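Local coordinates for prophage pi2 protein 01, integrase (Lactococcus lactis, PDB 3LYS) that probably binds DNA as part of a phage integrase of the tyrosine recombinase family, this chain being its all-helical N-terminal core-binding domain, at residues Gln6-Tyr11 / Lys37-Tyr42; Glu10-Trp15 / Lys30-Thr35; Tyr19-Asn22 / Thr28-Gly31; Asn61-Thr66 / Ala70-Phe75; Ala81-Leu86 / Gln93-Thr98. The protein carries 1 engineered substitution. All coordinates share one frame; numbering follows the deposited sequence.

Interaction 1: Gln6-Tyr11 / Lys37-Tyr42; sequences QEISEY and KYLKTY
S9 and L39 mark the closest backbone approach between the first turn of helix 8-19 and the last turns of helix 26-42, the CA of S9 lying 5.4 Å from the CA of L39. At S9 the isobutyl group of L39 reaches the opposing main chain, where its CD2 packs 3.9 Å from S9 CA. The same methyl meets the neighbouring side chain, L39 CD2 to I8 CG1 at 3.7 Å, and the two aliphatic chains run roughly perpendicular. At the solvent edge the extended K40 contributes its stem: with CG anti to the carbonyl carbon (chi1 -66°), K40 CG comes 3.9 Å from S9 CB. No hydrogen bond spans the pair, so the contact is wholly one of van der Waals packing. E7 occupies the N-cap just before the turn that carries I8 and S9. Helix 69-88 packs against both helices, its I83 receiving I8 and its F75 receiving L39.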
# COMPACT_ATOMS: atom_id res chain seq x y z
N GLN A 6 11.49 -8.35 1.25
CA GLN A 6 11.37 -7.37 2.31
C GLN A 6 9.90 -7.28 2.77
O GLN A 6 9.01 -7.79 2.09
CB GLN A 6 11.86 -6.02 1.78
CG GLN A 6 12.12 -4.98 2.84
CD GLN A 6 12.18 -3.59 2.24
OE1 GLN A 6 12.40 -3.43 1.04
NE2 GLN A 6 11.99 -2.58 3.08
N GLU A 7 9.65 -6.66 3.91
CA GLU A 7 8.28 -6.54 4.40
C GLU A 7 7.59 -5.41 3.68
O GLU A 7 8.18 -4.37 3.47
CB GLU A 7 8.25 -6.23 5.88
CG GLU A 7 9.00 -7.22 6.71
CD GLU A 7 8.73 -7.04 8.19
OE1 GLU A 7 9.47 -7.68 8.98
OE2 GLU A 7 7.79 -6.28 8.54
N ILE A 8 6.34 -5.61 3.31
CA ILE A 8 5.59 -4.57 2.64
C ILE A 8 5.64 -3.27 3.43
O ILE A 8 5.91 -2.21 2.88
CB ILE A 8 4.13 -4.99 2.45
CG1 ILE A 8 3.33 -3.84 1.85
CG2 ILE A 8 3.55 -5.43 3.79
CD1 ILE A 8 3.67 -3.56 0.42
N SER A 9 5.38 -3.35 4.74
CA SER A 9 5.38 -2.16 5.59
C SER A 9 6.72 -1.45 5.55
O SER A 9 6.79 -0.26 5.24
CB SER A 9 5.02 -2.53 7.04
OG SER A 9 5.77 -3.65 7.52
N GLU A 10 7.77 -2.20 5.85
CA GLU A 10 9.13 -1.67 5.87
C GLU A 10 9.49 -0.95 4.58
O GLU A 10 9.98 0.18 4.59
CB GLU A 10 10.11 -2.80 6.12
CG GLU A 10 11.47 -2.31 6.49
CD GLU A 10 12.38 -3.44 6.87
OE1 GLU A 10 12.05 -4.20 7.81
OE2 GLU A 10 13.45 -3.57 6.22
N TYR A 11 9.25 -1.62 3.47
CA TYR A 11 9.52 -1.07 2.17
C TYR A 11 8.75 0.22 1.93
O TYR A 11 9.31 1.21 1.48
CB TYR A 11 9.18 -2.07 1.07
CG TYR A 11 9.07 -1.46 -0.30
CD1 TYR A 11 7.83 -1.06 -0.80
CD2 TYR A 11 10.21 -1.19 -1.06
CE1 TYR A 11 7.72 -0.41 -2.02
CE2 TYR A 11 10.11 -0.54 -2.29
CZ TYR A 11 8.87 -0.16 -2.76
OH TYR A 11 8.77 0.50 -3.96
N LYS A 37 1.32 3.44 8.69
CA LYS A 37 0.79 2.93 9.96
C LYS A 37 -0.20 1.81 9.68
O LYS A 37 -0.05 0.69 10.18
CB LYS A 37 0.09 4.08 10.71
CG LYS A 37 -0.40 3.77 12.12
CD LYS A 37 -0.92 5.04 12.82
CE LYS A 37 -1.40 4.73 14.24
NZ LYS A 37 -1.75 5.96 15.01
N TYR A 38 -1.21 2.11 8.87
CA TYR A 38 -2.22 1.13 8.49
C TYR A 38 -1.53 -0.15 8.04
O TYR A 38 -1.84 -1.24 8.51
CB TYR A 38 -3.08 1.67 7.35
CG TYR A 38 -4.13 2.66 7.77
CD1 TYR A 38 -4.56 3.63 6.89
CD2 TYR A 38 -4.73 2.60 9.02
CE1 TYR A 38 -5.58 4.51 7.23
CE2 TYR A 38 -5.76 3.48 9.37
CZ TYR A 38 -6.17 4.43 8.45
OH TYR A 38 -7.20 5.30 8.73
N LEU A 39 -0.60 0.01 7.12
CA LEU A 39 0.13 -1.13 6.60
C LEU A 39 0.73 -1.97 7.72
O LEU A 39 0.63 -3.19 7.70
CB LEU A 39 1.23 -0.64 5.65
CG LEU A 39 1.45 -1.43 4.37
CD1 LEU A 39 0.15 -1.62 3.62
CD2 LEU A 39 2.45 -0.69 3.50
N LYS A 40 1.32 -1.34 8.72
CA LYS A 40 1.93 -2.09 9.81
C LYS A 40 0.91 -2.92 10.57
O LYS A 40 1.23 -4.00 11.08
CB LYS A 40 2.66 -1.15 10.77
CG LYS A 40 3.86 -0.44 10.17
CD LYS A 40 4.60 0.33 11.24
CE LYS A 40 5.83 1.03 10.68
NZ LYS A 40 6.54 1.84 11.72
N THR A 41 -0.31 -2.41 10.64
CA THR A 41 -1.41 -3.08 11.34
C THR A 41 -1.98 -4.24 10.52
O THR A 41 -1.71 -5.41 10.80
CB THR A 41 -2.55 -2.08 11.63
OG1 THR A 41 -2.02 -0.95 12.34
CG2 THR A 41 -3.62 -2.73 12.46
N TYR A 42 -2.76 -3.91 9.49
CA TYR A 42 -3.37 -4.90 8.64
C TYR A 42 -2.43 -5.88 7.97
O TYR A 42 -2.81 -7.02 7.68
CB TYR A 42 -4.22 -4.21 7.59
CG TYR A 42 -5.38 -3.50 8.20
CD1 TYR A 42 -6.61 -4.14 8.31
CD2 TYR A 42 -5.26 -2.22 8.69
CE1 TYR A 42 -7.69 -3.50 8.88
CE2 TYR A 42 -6.33 -1.57 9.26
CZ TYR A 42 -7.55 -2.21 9.36
OH TYR A 42 -8.63 -1.58 9.90

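Interaction 2: Glu10-Trp15 / Lys30-Thr35; sequences EYFKDW and KGYEQT
F12 and W15 meet Y32 and T35 inside an antiparallel helical hairpin, the pairing of helices 8-19 and 26-42 in the SAM-like core-binding domain. The two short helical segments are nearly antiparallel at 165°, with 10.3 Å between their axes, a separation bridged by large aromatic side chains. F12 and Y32 carry the larger shares. The CG of F12 stands anti to the backbone N (chi1 -171°), which sends the ring across toward the partner helix, where it presents its edge to the main chain: F12 CE1 lies 3.3 Å from Y32 O, near the plane of the phenyl ring. The CZ end of the same ring comes obliquely against a methyl group, F12 CZ to T35 CG2 at 3.6 Å, and also approaches the tyrosine, F12 CZ to Y32 CD2 at 4.0 Å. T35 thus divides its branches between two tasks, for its CG2 serves the hairpin while its OG1 is hydrogen-bonded to NE of R78 on helix 69-88. Helix 69-88 also covers one side of the hairpin, with S82 touching both F12 and W15. One turn along from F12, the indole and the phenol of Y32 meet rim to rim, neither lying over the other's face, with ring planes at 33° and W15 CZ3 placed 3.5 Å from Y32 CE2.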
# COMPACT_ATOMS: atom_id res chain seq x y z
N GLU A 10 7.77 -2.20 5.85
CA GLU A 10 9.13 -1.67 5.87
C GLU A 10 9.49 -0.95 4.58
O GLU A 10 9.98 0.18 4.59
CB GLU A 10 10.11 -2.80 6.12
CG GLU A 10 11.47 -2.31 6.49
CD GLU A 10 12.38 -3.44 6.87
OE1 GLU A 10 12.05 -4.20 7.81
OE2 GLU A 10 13.45 -3.57 6.22
N TYR A 11 9.25 -1.62 3.47
CA TYR A 11 9.52 -1.07 2.17
C TYR A 11 8.75 0.22 1.93
O TYR A 11 9.31 1.21 1.48
CB TYR A 11 9.18 -2.07 1.07
CG TYR A 11 9.07 -1.46 -0.30
CD1 TYR A 11 7.83 -1.06 -0.80
CD2 TYR A 11 10.21 -1.19 -1.06
CE1 TYR A 11 7.72 -0.41 -2.02
CE2 TYR A 11 10.11 -0.54 -2.29
CZ TYR A 11 8.87 -0.16 -2.76
OH TYR A 11 8.77 0.50 -3.96
N PHE A 12 7.46 0.23 2.23
CA PHE A 12 6.67 1.44 2.02
C PHE A 12 7.35 2.65 2.63
O PHE A 12 7.47 3.69 1.99
CB PHE A 12 5.25 1.26 2.58
CG PHE A 12 4.31 2.38 2.21
CD1 PHE A 12 4.13 3.47 3.04
CD2 PHE A 12 3.59 2.33 1.01
CE1 PHE A 12 3.25 4.50 2.69
CE2 PHE A 12 2.72 3.36 0.66
CZ PHE A 12 2.55 4.44 1.50
N LYS A 13 7.79 2.52 3.88
CA LYS A 13 8.46 3.63 4.56
C LYS A 13 9.70 4.01 3.75
O LYS A 13 9.88 5.17 3.40
CB LYS A 13 8.86 3.22 5.97
CG LYS A 13 9.55 4.30 6.78
CD LYS A 13 9.78 3.85 8.23
CE LYS A 13 10.35 4.98 9.10
NZ LYS A 13 11.71 5.43 8.67
N ASP A 14 10.52 3.01 3.45
CA ASP A 14 11.75 3.18 2.67
C ASP A 14 11.43 4.02 1.42
O ASP A 14 12.06 5.04 1.16
CB ASP A 14 12.27 1.78 2.27
CG ASP A 14 13.69 1.79 1.72
OD1 ASP A 14 13.97 2.60 0.81
OD2 ASP A 14 14.53 0.98 2.19
N TRP A 15 10.42 3.57 0.68
CA TRP A 15 9.95 4.22 -0.55
C TRP A 15 9.50 5.66 -0.34
O TRP A 15 10.06 6.59 -0.93
CB TRP A 15 8.78 3.42 -1.14
CG TRP A 15 8.19 4.03 -2.38
CD1 TRP A 15 8.73 4.01 -3.62
CD2 TRP A 15 6.98 4.81 -2.48
NE1 TRP A 15 7.95 4.74 -4.49
CE2 TRP A 15 6.86 5.24 -3.81
CE3 TRP A 15 5.99 5.18 -1.56
CZ2 TRP A 15 5.80 6.03 -4.26
CZ3 TRP A 15 4.93 5.97 -2.00
CH2 TRP A 15 4.85 6.39 -3.34
N LYS A 30 1.36 13.51 5.39
CA LYS A 30 0.69 12.92 6.54
C LYS A 30 -0.03 11.66 6.09
O LYS A 30 -0.04 10.65 6.80
CB LYS A 30 -0.32 13.91 7.13
CG LYS A 30 0.29 15.06 7.94
CD LYS A 30 0.88 14.56 9.27
CE LYS A 30 1.23 15.71 10.22
NZ LYS A 30 0.04 16.54 10.58
N GLY A 31 -0.61 11.72 4.89
CA GLY A 31 -1.34 10.60 4.35
C GLY A 31 -0.50 9.35 4.22
O GLY A 31 -0.93 8.25 4.59
N TYR A 32 0.71 9.51 3.69
CA TYR A 32 1.61 8.38 3.52
C TYR A 32 2.03 7.83 4.88
O TYR A 32 2.21 6.62 5.02
CB TYR A 32 2.83 8.80 2.71
CG TYR A 32 2.52 9.10 1.25
CD1 TYR A 32 1.81 10.25 0.89
CD2 TYR A 32 2.92 8.22 0.24
CE1 TYR A 32 1.49 10.51 -0.45
CE2 TYR A 32 2.61 8.48 -1.10
CZ TYR A 32 1.90 9.62 -1.43
OH TYR A 32 1.59 9.89 -2.74
N GLU A 33 2.17 8.69 5.87
CA GLU A 33 2.56 8.22 7.18
C GLU A 33 1.43 7.36 7.74
O GLU A 33 1.69 6.35 8.40
CB GLU A 33 2.84 9.40 8.11
CG GLU A 33 3.66 10.49 7.46
CD GLU A 33 4.36 11.36 8.48
OE1 GLU A 33 5.38 10.90 9.06
OE2 GLU A 33 3.89 12.50 8.72
N GLN A 34 0.20 7.78 7.47
CA GLN A 34 -1.00 7.06 7.93
C GLN A 34 -1.08 5.72 7.22
O GLN A 34 -1.25 4.67 7.84
CB GLN A 34 -2.27 7.86 7.61
CG GLN A 34 -3.55 7.17 8.06
CD GLN A 34 -3.59 6.91 9.56
OE1 GLN A 34 -3.77 7.82 10.37
NE2 GLN A 34 -3.39 5.65 9.95
N THR A 35 -0.96 5.77 5.91
CA THR A 35 -1.00 4.57 5.11
C THR A 35 0.08 3.60 5.61
O THR A 35 -0.14 2.40 5.66
CB THR A 35 -0.80 4.91 3.64
OG1 THR A 35 -1.90 5.71 3.20
CG2 THR A 35 -0.71 3.66 2.80

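Interaction 3: Tyr19-Asn22 / Thr28-Gly31; sequences YKKN and TYKG
Y29 is the residue through which T28-G31, early in helix 26-42, receives K20 and K21. T28, one position before it, has its OG1 hydrogen-bonded to OD1 of D25, just before the helix. Y29 follows, and nearly all the contact belongs to it. Its CG lies anti to the backbone N (chi1 -172°), an orientation that carries the ring toward the other segment. One ortho position of the phenol comes obliquely against the main chain, with Y29 CE1 3.4 Å from K21 CA, and K20 adds a looser touch, its CB being 4.3 Å from Y29 CE1. The K21 side chain sets out away from the helix but bends at chi2 (-53°), and its methylenes then pass along the phenolic end of the ring: K21 CG is 3.6 Å and K21 CE 3.8 Å from Y29 OH. Here the first two helices of the core-binding domain form a hairpin, and the tyrosine packs between its second arm and the loop that leaves the first. M16 and E17 of helix 8-19 also touch the Y29 side chain, so Y29 packs against both the end of that helix and the chain beyond it. Further on, the helical turn is continued at G31, whose N donates to T28 O at 3.1 Å.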
# COMPACT_ATOMS: atom_id res chain seq x y z
N TYR A 19 11.03 8.99 -2.47
CA TYR A 19 10.38 9.73 -3.54
C TYR A 19 9.28 10.69 -3.12
O TYR A 19 8.79 11.45 -3.94
CB TYR A 19 9.82 8.75 -4.57
CG TYR A 19 10.82 7.71 -5.04
CD1 TYR A 19 11.28 6.72 -4.19
CD2 TYR A 19 11.29 7.72 -6.35
CE1 TYR A 19 12.21 5.75 -4.62
CE2 TYR A 19 12.22 6.75 -6.80
CZ TYR A 19 12.67 5.77 -5.93
OH TYR A 19 13.59 4.82 -6.34
N LYS A 20 8.89 10.66 -1.85
CA LYS A 20 7.81 11.53 -1.42
C LYS A 20 8.20 12.59 -0.39
O LYS A 20 7.88 13.77 -0.55
CB LYS A 20 6.67 10.67 -0.86
CG LYS A 20 5.36 10.86 -1.59
CD LYS A 20 5.42 10.31 -3.00
CE LYS A 20 4.19 10.72 -3.77
NZ LYS A 20 4.15 10.07 -5.10
N LYS A 21 8.87 12.13 0.65
CA LYS A 21 9.32 12.97 1.76
C LYS A 21 9.23 14.48 1.54
O LYS A 21 8.16 15.08 1.65
CB LYS A 21 10.75 12.62 2.15
CG LYS A 21 10.94 12.33 3.63
CD LYS A 21 10.42 13.45 4.52
CE LYS A 21 10.66 13.13 6.01
NZ LYS A 21 10.02 14.11 6.93
N ASN A 22 10.37 15.08 1.22
CA ASN A 22 10.44 16.52 1.02
C ASN A 22 9.92 17.00 -0.31
O ASN A 22 9.87 18.20 -0.58
CB ASN A 22 11.88 16.95 1.19
CG ASN A 22 12.45 16.49 2.50
OD1 ASN A 22 12.10 17.00 3.56
ND2 ASN A 22 13.32 15.49 2.43
N THR A 28 0.09 16.62 2.94
CA THR A 28 -0.12 15.47 2.08
C THR A 28 0.75 14.29 2.51
O THR A 28 0.36 13.14 2.37
CB THR A 28 0.17 15.82 0.62
OG1 THR A 28 -0.63 16.94 0.24
CG2 THR A 28 -0.13 14.64 -0.29
N TYR A 29 1.93 14.59 3.03
CA TYR A 29 2.82 13.54 3.47
C TYR A 29 2.19 12.81 4.64
O TYR A 29 2.45 11.63 4.87
CB TYR A 29 4.17 14.12 3.89
CG TYR A 29 5.23 13.07 4.18
CD1 TYR A 29 5.79 12.31 3.16
CD2 TYR A 29 5.70 12.87 5.47
CE1 TYR A 29 6.79 11.38 3.41
CE2 TYR A 29 6.71 11.94 5.74
CZ TYR A 29 7.25 11.20 4.71
OH TYR A 29 8.27 10.32 4.98
N LYS A 30 1.36 13.51 5.39
CA LYS A 30 0.69 12.92 6.54
C LYS A 30 -0.03 11.66 6.09
O LYS A 30 -0.04 10.65 6.80
CB LYS A 30 -0.32 13.91 7.13
CG LYS A 30 0.29 15.06 7.94
CD LYS A 30 0.88 14.56 9.27
CE LYS A 30 1.23 15.71 10.22
NZ LYS A 30 0.04 16.54 10.58
N GLY A 31 -0.61 11.72 4.89
CA GLY A 31 -1.34 10.60 4.35
C GLY A 31 -0.50 9.35 4.22
O GLY A 31 -0.93 8.25 4.59

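Interaction 4: Asn61-Thr66 / Ala70-Phe75; sequences NKFAET and ASTKGF
F63 is the side chain about which helix 53-64 of the core-binding domain packs on helix 69-88, the two being joined by a short connection. Its CG is anti to the backbone N (chi1 -178°), which carries the ring to helix 69-88. In the first shell the ring lies against T72: F63 CE1 is 3.3 Å from T72 CA, an oblique approach, while F63 CD1 is 3.4 Å from T72 OG1. The two side chains slide past each other in opposite directions, the phenyl ring reaching the T72 main chain while T72 OG1 stays alongside the ring. S71 sits at the ring edge, near its plane, with its OG 4.2 Å from F63 CZ. F75, one turn further along, joins this shell with a ring almost parallel to that of F63, the planes 10° apart, but so offset that the two barely overlap. A64 adds a lighter touch on T72. No hydrogen bond joins the segments, and packing alone carries the contact.

Beyond this shell, the ring of H67 stacks on F63, and Y38 and Y42 of helix 26-42 meet it too, Y38 edge-to-face. F63 is thereby built into an aromatic cluster that draws three helices together. On the exposed side K62 forms a salt bridge with E65, a residue less surely placed. The chain leaves the helix at E65, and T66 N donates to F63 O at 3.2 Å.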
# COMPACT_ATOMS: atom_id res chain seq x y z
N ASN A 61 -10.30 -5.76 2.02
CA ASN A 61 -11.66 -5.97 2.52
C ASN A 61 -11.71 -5.77 4.03
O ASN A 61 -12.50 -4.97 4.53
CB ASN A 61 -12.17 -7.38 2.16
CG ASN A 61 -12.53 -7.51 0.69
OD1 ASN A 61 -13.42 -6.83 0.16
ND2 ASN A 61 -11.84 -8.41 0.01
N LYS A 62 -10.87 -6.50 4.76
CA LYS A 62 -10.83 -6.39 6.21
C LYS A 62 -10.78 -4.91 6.61
O LYS A 62 -11.44 -4.49 7.55
CB LYS A 62 -9.59 -7.15 6.75
CG LYS A 62 -9.35 -7.11 8.27
CD LYS A 62 -10.54 -7.65 9.06
CE LYS A 62 -10.92 -9.07 8.64
NZ LYS A 62 -12.18 -9.55 9.29
N PHE A 63 -10.03 -4.12 5.86
CA PHE A 63 -9.89 -2.70 6.14
C PHE A 63 -11.20 -1.95 5.92
O PHE A 63 -11.58 -1.07 6.70
CB PHE A 63 -8.78 -2.13 5.25
CG PHE A 63 -8.49 -0.67 5.48
CD1 PHE A 63 -9.28 0.32 4.89
CD2 PHE A 63 -7.42 -0.29 6.29
CE1 PHE A 63 -9.02 1.68 5.10
CE2 PHE A 63 -7.16 1.06 6.50
CZ PHE A 63 -7.96 2.05 5.90
N ALA A 64 -11.90 -2.31 4.85
CA ALA A 64 -13.15 -1.63 4.51
C ALA A 64 -14.26 -1.80 5.53
O ALA A 64 -15.18 -0.98 5.59
CB ALA A 64 -13.63 -2.10 3.15
N GLU A 65 -14.20 -2.85 6.34
CA GLU A 65 -15.24 -3.07 7.32
C GLU A 65 -15.06 -2.26 8.60
O GLU A 65 -15.66 -2.57 9.62
CB GLU A 65 -15.38 -4.56 7.63
CG GLU A 65 -14.09 -5.24 8.02
CD GLU A 65 -14.24 -6.74 8.25
OE1 GLU A 65 -14.56 -7.47 7.30
OE2 GLU A 65 -14.05 -7.18 9.40
N THR A 66 -14.24 -1.21 8.54
CA THR A 66 -14.01 -0.34 9.70
C THR A 66 -13.55 1.03 9.24
O THR A 66 -13.13 1.86 10.04
CB THR A 66 -12.92 -0.91 10.67
OG1 THR A 66 -11.90 -1.58 9.92
CG2 THR A 66 -13.54 -1.87 11.68
N ALA A 70 -14.00 6.45 0.88
CA ALA A 70 -12.97 7.43 0.57
C ALA A 70 -11.64 7.08 1.26
O ALA A 70 -10.57 7.17 0.66
CB ALA A 70 -13.44 8.83 0.99
N SER A 71 -11.73 6.68 2.52
CA SER A 71 -10.55 6.34 3.32
C SER A 71 -9.83 5.09 2.83
O SER A 71 -8.61 5.08 2.64
CB SER A 71 -10.94 6.15 4.79
OG SER A 71 -9.84 5.75 5.58
N THR A 72 -10.59 4.03 2.63
CA THR A 72 -10.01 2.79 2.17
C THR A 72 -9.37 3.02 0.80
O THR A 72 -8.31 2.46 0.49
CB THR A 72 -11.10 1.67 2.13
OG1 THR A 72 -10.51 0.42 1.75
CG2 THR A 72 -12.20 2.05 1.17
N LYS A 73 -9.98 3.88 -0.01
CA LYS A 73 -9.47 4.22 -1.34
C LYS A 73 -8.09 4.84 -1.27
O LYS A 73 -7.19 4.46 -2.02
CB LYS A 73 -10.37 5.23 -2.04
CG LYS A 73 -9.90 5.60 -3.43
CD LYS A 73 -10.79 6.66 -4.03
CE LYS A 73 -10.79 6.58 -5.56
NZ LYS A 73 -11.39 5.28 -6.04
N GLY A 74 -7.96 5.83 -0.40
CA GLY A 74 -6.70 6.52 -0.20
C GLY A 74 -5.60 5.55 0.16
O GLY A 74 -4.47 5.68 -0.31
N PHE A 75 -5.92 4.58 1.00
CA PHE A 75 -4.94 3.57 1.40
C PHE A 75 -4.43 2.84 0.16
O PHE A 75 -3.24 2.83 -0.14
CB PHE A 75 -5.58 2.57 2.34
CG PHE A 75 -4.71 1.41 2.66
CD1 PHE A 75 -3.53 1.58 3.34
CD2 PHE A 75 -5.07 0.13 2.29
CE1 PHE A 75 -2.72 0.49 3.65
CE2 PHE A 75 -4.26 -0.96 2.60
CZ PHE A 75 -3.09 -0.78 3.27

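Interaction 5: Ala81-Leu86 / Gln93-Thr98; sequences ASIQCL and QKDFTT. Engineered in segment 81-86: C85 (natural residue Pro).
D95 OD1, which lies 3.2 Å from I83 CG2, is the oxygen that receives T97. The backbone N of T97 makes a weak, bent bond of 3.3 Å to D95 OD1 (138° at the hydrogen), as in an Asx turn. T97 OG1 also bonds to OD1, though the modelled distance is too short to be trusted, and R80 reaches the same hydroxyl. The other oxygen, OD2, forms a salt bridge with NH2 of R80, one turn before I83. The T97 bonds lie within the type I turn from D95 to T98, while the salt bridge leads to helix 69-88. Across the contact the partner is aliphatic. I83 CG2, the branch that meets the carboxylate, is anti to its own backbone N, while the other branch packs on the turn's aromatic residue, I83 CG1 to F96 CZ at 3.7 Å. Q84 is exposed beside it; its OE1, 4.0 Å from D95 OD1, makes no hydrogen bond there, and amide and carboxylate planes are 62° apart. The isoleucine can supply no hydrogen bond, so the charge of D95 is probably balanced mainly by R80; that salt bridge would favour an ionised carboxylate and ties the C-terminal loop to helix 69-88.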
# COMPACT_ATOMS: atom_id res chain seq x y z
N ALA A 81 0.86 3.04 -5.67
CA ALA A 81 1.95 3.86 -6.18
C ALA A 81 3.32 3.31 -5.77
O ALA A 81 4.25 3.28 -6.57
CB ALA A 81 1.80 5.28 -5.69
N SER A 82 3.44 2.87 -4.53
CA SER A 82 4.72 2.35 -4.08
C SER A 82 5.09 1.06 -4.78
O SER A 82 6.27 0.74 -4.93
CB SER A 82 4.69 2.11 -2.58
OG SER A 82 3.61 1.27 -2.25
N ILE A 83 4.09 0.30 -5.19
CA ILE A 83 4.39 -0.95 -5.87
C ILE A 83 4.87 -0.70 -7.30
O ILE A 83 5.71 -1.43 -7.83
CB ILE A 83 3.17 -1.89 -5.83
CG1 ILE A 83 3.22 -2.72 -4.56
CG2 ILE A 83 3.17 -2.82 -7.01
CD1 ILE A 83 3.10 -1.91 -3.32
N GLN A 84 4.36 0.38 -7.90
CA GLN A 84 4.74 0.76 -9.26
C GLN A 84 6.25 0.81 -9.47
O GLN A 84 6.78 0.10 -10.31
CB GLN A 84 4.16 2.12 -9.61
CG GLN A 84 2.66 2.19 -9.51
CD GLN A 84 1.98 1.11 -10.34
OE1 GLN A 84 1.96 -0.06 -9.96
NE2 GLN A 84 1.43 1.51 -11.49
N CYS A 85 6.93 1.66 -8.71
CA CYS A 85 8.36 1.78 -8.85
C CYS A 85 8.97 0.40 -8.65
O CYS A 85 9.95 0.04 -9.29
CB CYS A 85 8.95 2.78 -7.82
SG CYS A 85 10.48 3.66 -8.36
N LEU A 86 8.36 -0.40 -7.80
CA LEU A 86 8.89 -1.73 -7.56
C LEU A 86 8.81 -2.56 -8.84
O LEU A 86 9.68 -3.38 -9.12
CB LEU A 86 8.11 -2.41 -6.43
CG LEU A 86 8.92 -3.34 -5.53
CD1 LEU A 86 10.21 -2.70 -5.05
CD2 LEU A 86 8.03 -3.68 -4.36
N GLN A 93 7.57 -8.90 -9.94
CA GLN A 93 6.99 -9.43 -11.17
C GLN A 93 5.60 -8.94 -11.54
O GLN A 93 5.42 -8.30 -12.57
CB GLN A 93 7.00 -10.95 -11.13
CG GLN A 93 8.30 -11.52 -11.61
CD GLN A 93 8.88 -10.69 -12.74
OE1 GLN A 93 9.49 -9.64 -12.51
NE2 GLN A 93 8.66 -11.13 -13.99
N LYS A 94 4.62 -9.27 -10.70
CA LYS A 94 3.24 -8.87 -10.96
C LYS A 94 2.61 -7.96 -9.91
O LYS A 94 2.59 -8.26 -8.72
CB LYS A 94 2.37 -10.11 -11.15
CG LYS A 94 2.85 -11.36 -10.41
CD LYS A 94 2.07 -12.60 -10.85
CE LYS A 94 2.50 -13.83 -10.07
NZ LYS A 94 1.74 -15.05 -10.43
N ASP A 95 2.09 -6.83 -10.39
CA ASP A 95 1.45 -5.85 -9.54
C ASP A 95 0.16 -6.41 -8.96
O ASP A 95 -0.89 -6.30 -9.57
CB ASP A 95 1.18 -4.58 -10.36
CG ASP A 95 0.18 -3.67 -9.69
OD1 ASP A 95 0.34 -3.36 -8.50
OD2 ASP A 95 -0.77 -3.25 -10.38
N PHE A 96 0.24 -7.02 -7.78
CA PHE A 96 -0.95 -7.61 -7.16
C PHE A 96 -2.05 -6.60 -6.88
O PHE A 96 -3.18 -6.98 -6.62
CB PHE A 96 -0.59 -8.33 -5.86
CG PHE A 96 0.22 -7.49 -4.94
CD1 PHE A 96 -0.36 -6.44 -4.23
CD2 PHE A 96 1.58 -7.71 -4.81
CE1 PHE A 96 0.41 -5.62 -3.40
CE2 PHE A 96 2.35 -6.90 -3.98
CZ PHE A 96 1.76 -5.84 -3.28
N THR A 97 -1.72 -5.32 -6.92
CA THR A 97 -2.73 -4.31 -6.64
C THR A 97 -3.37 -3.87 -7.94
O THR A 97 -4.11 -2.88 -8.00
CB THR A 97 -2.10 -3.10 -5.96
OG1 THR A 97 -1.10 -2.54 -6.81
CG2 THR A 97 -1.47 -3.52 -4.67
N THR A 98 -3.11 -4.62 -8.98
CA THR A 98 -3.60 -4.28 -10.29
C THR A 98 -5.12 -4.29 -10.46
O THR A 98 -5.73 -3.24 -10.63
CB THR A 98 -2.92 -5.20 -11.33
OG1 THR A 98 -3.20 -4.74 -12.65
CG2 THR A 98 -3.39 -6.66 -11.15

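From the N terminus, interaction 1 opens at residues 6-11 and closes the longest loop when helix 26-42 ends. Interaction 2 starts from the same stretch, sharing E10 and Y11, and closes sooner. Interaction 3 lies within both spans and finishes at K30 and G31, which interaction 2 also uses. The three thus nest without crossing and close the first helical hairpin from its open end to its connecting loop. Interactions 4 and 5 follow in series, at two points along helix 69-88 on opposite sides of the chain's centre: the former brings in helix 53-64, the latter the C-terminal loop. Y11, hydrogen-bonded through OH to S82 O and packed on L86, ties the hairpin to interaction 5, and Y42, weakly bonded to T66, ties it to interaction 4.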